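Local coordinates for protein 4-aminobutyrate transaminase (Acinetobacter baumannii, PDB 6WOP) that probably catalyses, with pyridoxal 5'-phosphate as cofactor, transfer of the amino group of 4-aminobutyrate to 2-oxoglutarate, as a class-III aminotransferase, at residues Ala330-Val333 and Ala334-Asp338; Phe393-Pro396 and Leu397-Ala401. One frame throughout, in Å; residues are numbered along the deposited sequence.

Contact 1 (Ala330-Val333 and Ala334-Asp338); sequences AELV and ATLKD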
loop_
_atom_site.group_PDB
_atom_site.type_symbol
_atom_site.label_atom_id
_atom_site.label_comp_id
_atom_site.label_asym_id
_atom_site.label_seq_id
_atom_site.Cartn_x
_atom_site.Cartn_y
_atom_site.Cartn_z
ATOM N N ALA A 330 -24.366 38.525 3.127
ATOM C CA ALA A 330 -24.094 39.747 3.852
ATOM C C ALA A 330 -25.088 39.919 5.001
ATOM O O ALA A 330 -24.704 40.324 6.112
ATOM C CB ALA A 330 -24.128 40.949 2.899
ATOM N N GLU A 331 -26.375 39.608 4.752
ATOM C CA GLU A 331 -27.421 39.790 5.747
ATOM C C GLU A 331 -27.278 38.789 6.879
ATOM O O GLU A 331 -27.457 39.140 8.068
ATOM C CB GLU A 331 -28.804 39.667 5.096
ATOM C CG GLU A 331 -29.911 39.907 6.101
ATOM C CD GLU A 331 -31.309 39.961 5.507
ATOM O OE1 GLU A 331 -32.248 40.170 6.307
ATOM O OE2 GLU A 331 -31.462 39.818 4.280
ATOM N N LEU A 332 -26.961 37.529 6.532
ATOM C CA LEU A 332 -26.655 36.565 7.575
ATOM C C LEU A 332 -25.419 36.973 8.387
ATOM O O LEU A 332 -25.397 36.785 9.611
ATOM C CB LEU A 332 -26.477 35.170 6.971
ATOM C CG LEU A 332 -25.823 34.092 7.867
ATOM C CD1 LEU A 332 -26.575 33.877 9.145
ATOM C CD2 LEU A 332 -25.747 32.743 7.114
ATOM N N VAL A 333 -24.364 37.495 7.744
ATOM C CA VAL A 333 -23.179 37.859 8.521
ATOM C C VAL A 333 -23.505 38.984 9.509
ATOM O O VAL A 333 -23.108 38.937 10.680
ATOM C CB VAL A 333 -22.001 38.209 7.585
ATOM C CG1 VAL A 333 -20.896 38.960 8.312
ATOM C CG2 VAL A 333 -21.351 36.938 7.038
ATOM N N ALA A 334 -24.275 39.995 9.082
ATOM C CA ALA A 334 -24.634 41.057 10.015
ATOM C C ALA A 334 -25.421 40.508 11.199
ATOM O O ALA A 334 -25.301 41.024 12.312
ATOM C CB ALA A 334 -25.434 42.147 9.302
ATOM N N THR A 335 -26.309 39.531 10.964
ATOM C CA THR A 335 -27.026 38.885 12.064
ATOM C C THR A 335 -26.062 38.154 13.010
ATOM O O THR A 335 -26.209 38.224 14.232
ATOM C CB THR A 335 -28.057 37.916 11.488
ATOM O OG1 THR A 335 -29.164 38.675 11.034
ATOM C CG2 THR A 335 -28.614 36.997 12.517
ATOM N N LEU A 336 -25.083 37.426 12.460
ATOM C CA LEU A 336 -24.114 36.737 13.306
ATOM C C LEU A 336 -23.295 37.732 14.120
ATOM O O LEU A 336 -22.918 37.454 15.273
ATOM C CB LEU A 336 -23.206 35.880 12.438
ATOM C CG LEU A 336 -24.026 34.781 11.738
ATOM C CD1 LEU A 336 -23.073 33.992 10.921
ATOM C CD2 LEU A 336 -24.599 33.881 12.763
ATOM N N LYS A 337 -22.956 38.880 13.526
ATOM C CA LYS A 337 -22.173 39.835 14.328
ATOM C C LYS A 337 -23.017 40.448 15.438
ATOM O O LYS A 337 -22.531 40.696 16.553
ATOM C CB LYS A 337 -21.601 40.926 13.428
ATOM C CG LYS A 337 -20.178 40.606 13.008
ATOM C CD LYS A 337 -19.952 40.787 11.510
ATOM C CE LYS A 337 -19.467 42.224 11.186
ATOM N NZ LYS A 337 -18.850 42.291 9.799
ATOM N N ASP A 338 -24.313 40.639 15.204
ATOM C CA ASP A 338 -25.196 41.093 16.273
ATOM C C ASP A 338 -25.311 40.046 17.376
ATOM O O ASP A 338 -25.296 40.381 18.568
ATOM C CB ASP A 338 -26.572 41.403 15.695
ATOM C CG ASP A 338 -27.410 42.200 16.639
ATOM O OD1 ASP A 338 -26.856 43.119 17.264
ATOM O OD2 ASP A 338 -28.623 41.925 16.752
HETATM O O HOH W 1 -29.297 40.866 9.275
#
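L332 and L336, one helical turn apart in helix 321-342, meet through their branches: CD1 of L332 reaches CG of L336 at 3.7 Å and CD1 of L336 at 3.9 Å, the two side chains lying at a slant to each other. L332 carries its CG anti to the backbone N (chi1 166°), whereas L336 turns its CG beside the N (chi1 -64°), which brings the branches together. V333 and K337 make the second apolar touch. The lysine chain, bent at chi2 and chi3, folds back toward the start of the helix until its CD lies 3.8 Å from CG1 of V333.

Four i to i+4 backbone hydrogen bonds run along this piece of helix 321-342. N of A334 bonds to O of A330, N of T335 to O of E331, N of L336 to O of L332 at 2.9 Å, and N of K337 to O of V333 at 2.9 Å. A water bridges O of E331 and OG1 of T335, donating to the carbonyl oxygen at 2.8 Å and hydrogen-bonded to the hydroxyl at 2.8 Å. O of E331 thus serves two donors.

The charged end of E331 turns to another helix, its OE1 forming a salt bridge with R405 of helix 401-416. L332 packs on F404 and L408 of that helix and on V357 of strand 356-361; L336 rests on V357 and V359. The chemistry is that of an amphipathic helix, with leucines facing the sheet and helix 401-416, while A330, A334 and K337 are exposed.

Contact 2 (Phe393-Pro396 and Leu397-Ala401); sequences FLYP and LTIPA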
loop_
_atom_site.group_PDB
_atom_site.type_symbol
_atom_site.label_atom_id
_atom_site.label_comp_id
_atom_site.label_asym_id
_atom_site.label_seq_id
_atom_site.Cartn_x
_atom_site.Cartn_y
_atom_site.Cartn_z
ATOM N N PHE A 393 -24.149 27.358 7.106
ATOM C CA PHE A 393 -25.424 27.772 6.504
ATOM C C PHE A 393 -25.419 27.471 5.016
ATOM O O PHE A 393 -24.573 27.991 4.272
ATOM C CB PHE A 393 -25.663 29.261 6.772
ATOM C CG PHE A 393 -25.746 29.566 8.221
ATOM C CD1 PHE A 393 -26.965 29.435 8.885
ATOM C CD2 PHE A 393 -24.600 29.905 8.939
ATOM C CE1 PHE A 393 -27.066 29.650 10.263
ATOM C CE2 PHE A 393 -24.676 30.111 10.321
ATOM C CZ PHE A 393 -25.929 29.979 10.976
ATOM N N LEU A 394 -26.366 26.630 4.583
ATOM C CA LEU A 394 -26.475 26.143 3.211
ATOM C C LEU A 394 -27.887 26.273 2.653
ATOM O O LEU A 394 -28.344 25.410 1.853
ATOM C CB LEU A 394 -26.035 24.686 3.162
ATOM C CG LEU A 394 -24.530 24.604 3.375
ATOM C CD1 LEU A 394 -24.118 23.088 3.673
ATOM C CD2 LEU A 394 -23.838 25.149 2.140
ATOM N N TYR A 395 -28.620 27.336 3.080
ATOM C CA TYR A 395 -29.967 27.606 2.586
ATOM C C TYR A 395 -29.950 27.697 1.074
ATOM O O TYR A 395 -28.955 28.173 0.517
ATOM C CB TYR A 395 -30.435 28.935 3.152
ATOM C CG TYR A 395 -29.334 30.020 3.073
ATOM C CD1 TYR A 395 -29.164 30.808 1.938
ATOM C CD2 TYR A 395 -28.491 30.256 4.153
ATOM C CE1 TYR A 395 -28.133 31.816 1.891
ATOM C CE2 TYR A 395 -27.499 31.208 4.127
ATOM C CZ TYR A 395 -27.336 31.998 3.014
ATOM O OH TYR A 395 -26.345 32.927 3.045
ATOM N N PRO A 396 -31.032 27.318 0.376
ATOM C CA PRO A 396 -31.113 27.586 -1.064
ATOM C C PRO A 396 -30.901 29.050 -1.356
ATOM O O PRO A 396 -31.380 29.902 -0.604
ATOM C CB PRO A 396 -32.568 27.152 -1.417
ATOM C CG PRO A 396 -32.785 25.942 -0.485
ATOM C CD PRO A 396 -32.109 26.424 0.841
ATOM N N LEU A 397 -30.173 29.351 -2.462
ATOM C CA LEU A 397 -29.948 30.746 -2.863
ATOM C C LEU A 397 -31.234 31.396 -3.382
ATOM O O LEU A 397 -31.298 32.645 -3.514
ATOM C CB LEU A 397 -28.910 30.803 -3.966
ATOM C CG LEU A 397 -27.542 30.200 -3.596
ATOM C CD1 LEU A 397 -26.515 30.383 -4.753
ATOM C CD2 LEU A 397 -27.031 30.885 -2.310
ATOM N N THR A 398 -32.228 30.576 -3.624
ATOM C CA THR A 398 -33.566 30.999 -4.057
ATOM C C THR A 398 -34.520 31.259 -2.873
ATOM O O THR A 398 -35.715 31.527 -3.100
ATOM C CB THR A 398 -34.149 29.899 -4.951
ATOM O OG1 THR A 398 -34.095 28.641 -4.249
ATOM C CG2 THR A 398 -33.351 29.732 -6.265
ATOM N N ILE A 399 -34.055 31.133 -1.632
ATOM C CA ILE A 399 -34.977 31.260 -0.477
ATOM C C ILE A 399 -35.667 32.635 -0.506
ATOM O O ILE A 399 -35.021 33.662 -0.770
ATOM C CB ILE A 399 -34.207 30.998 0.855
ATOM C CG1 ILE A 399 -35.205 31.032 2.017
ATOM C CG2 ILE A 399 -33.101 32.048 1.106
ATOM C CD1 ILE A 399 -34.587 30.530 3.322
ATOM N N PRO A 400 -36.981 32.730 -0.313
ATOM C CA PRO A 400 -37.616 34.053 -0.286
ATOM C C PRO A 400 -37.022 34.886 0.830
ATOM O O PRO A 400 -36.815 34.381 1.920
ATOM C CB PRO A 400 -39.079 33.728 -0.015
ATOM C CG PRO A 400 -39.265 32.278 -0.602
ATOM C CD PRO A 400 -37.951 31.633 -0.138
ATOM N N ALA A 401 -36.824 36.186 0.579
ATOM C CA ALA A 401 -36.132 37.044 1.554
ATOM C C ALA A 401 -36.879 37.054 2.896
ATOM O O ALA A 401 -36.260 37.062 3.968
ATOM C CB ALA A 401 -35.995 38.452 0.966
#
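I399 meets P396 three residues back across a type I beta turn, P396 to I399. Its CB lies 3.4 Å from O of P396. From there CG2, set between the backbone N and the carbonyl carbon, lies 3.2 Å from O of P396 and approaches CD1 of Y395 obliquely at 4.2 Å. The other branch, CG1, stands anti to the N (chi1 -176°); the side chain also packs on F404 of helix 401-416 and on A34.

The turn is closed by the hydrogen bond from N of I399 to O of P396, 3.1 Å long, with the donor well above the carbonyl plane, 65° out of it. The loop holding this turn joins strand 390-393 to helix 401-416, with P400 at the N-cap position of that helix. Within the turn OG1 of T398 comes 3.5 Å from CB of P396, while its hydrogen bond goes to N33.

CD2 of L397 approaches CE1 of Y395, also obliquely, at 4.4 Å. OH of Y395 bonds to S355, and its ring makes a cation-pi contact with R248 and an edge-to-face one with F404.

In the fold
Contacts 1 and 2 lie in series along the chain, their centres about 15 Å apart, yet they share one hydrophobic core. L332 and L336 join them: CD2 of L332 sits 3.4 Å from CG of F393 and 3.8 Å from CE2 of Y395, while CD1 of L336 comes within 4.2 Å of CE2 of F393. Helix 321-342 is thereby packed against F393 and the loop that follows. F404 of helix 401-416 touches L332 of contact 1 and both Y395 and I399 of contact 2. R324, earlier on helix 321-342, donates a hydrogen bond to O of I399.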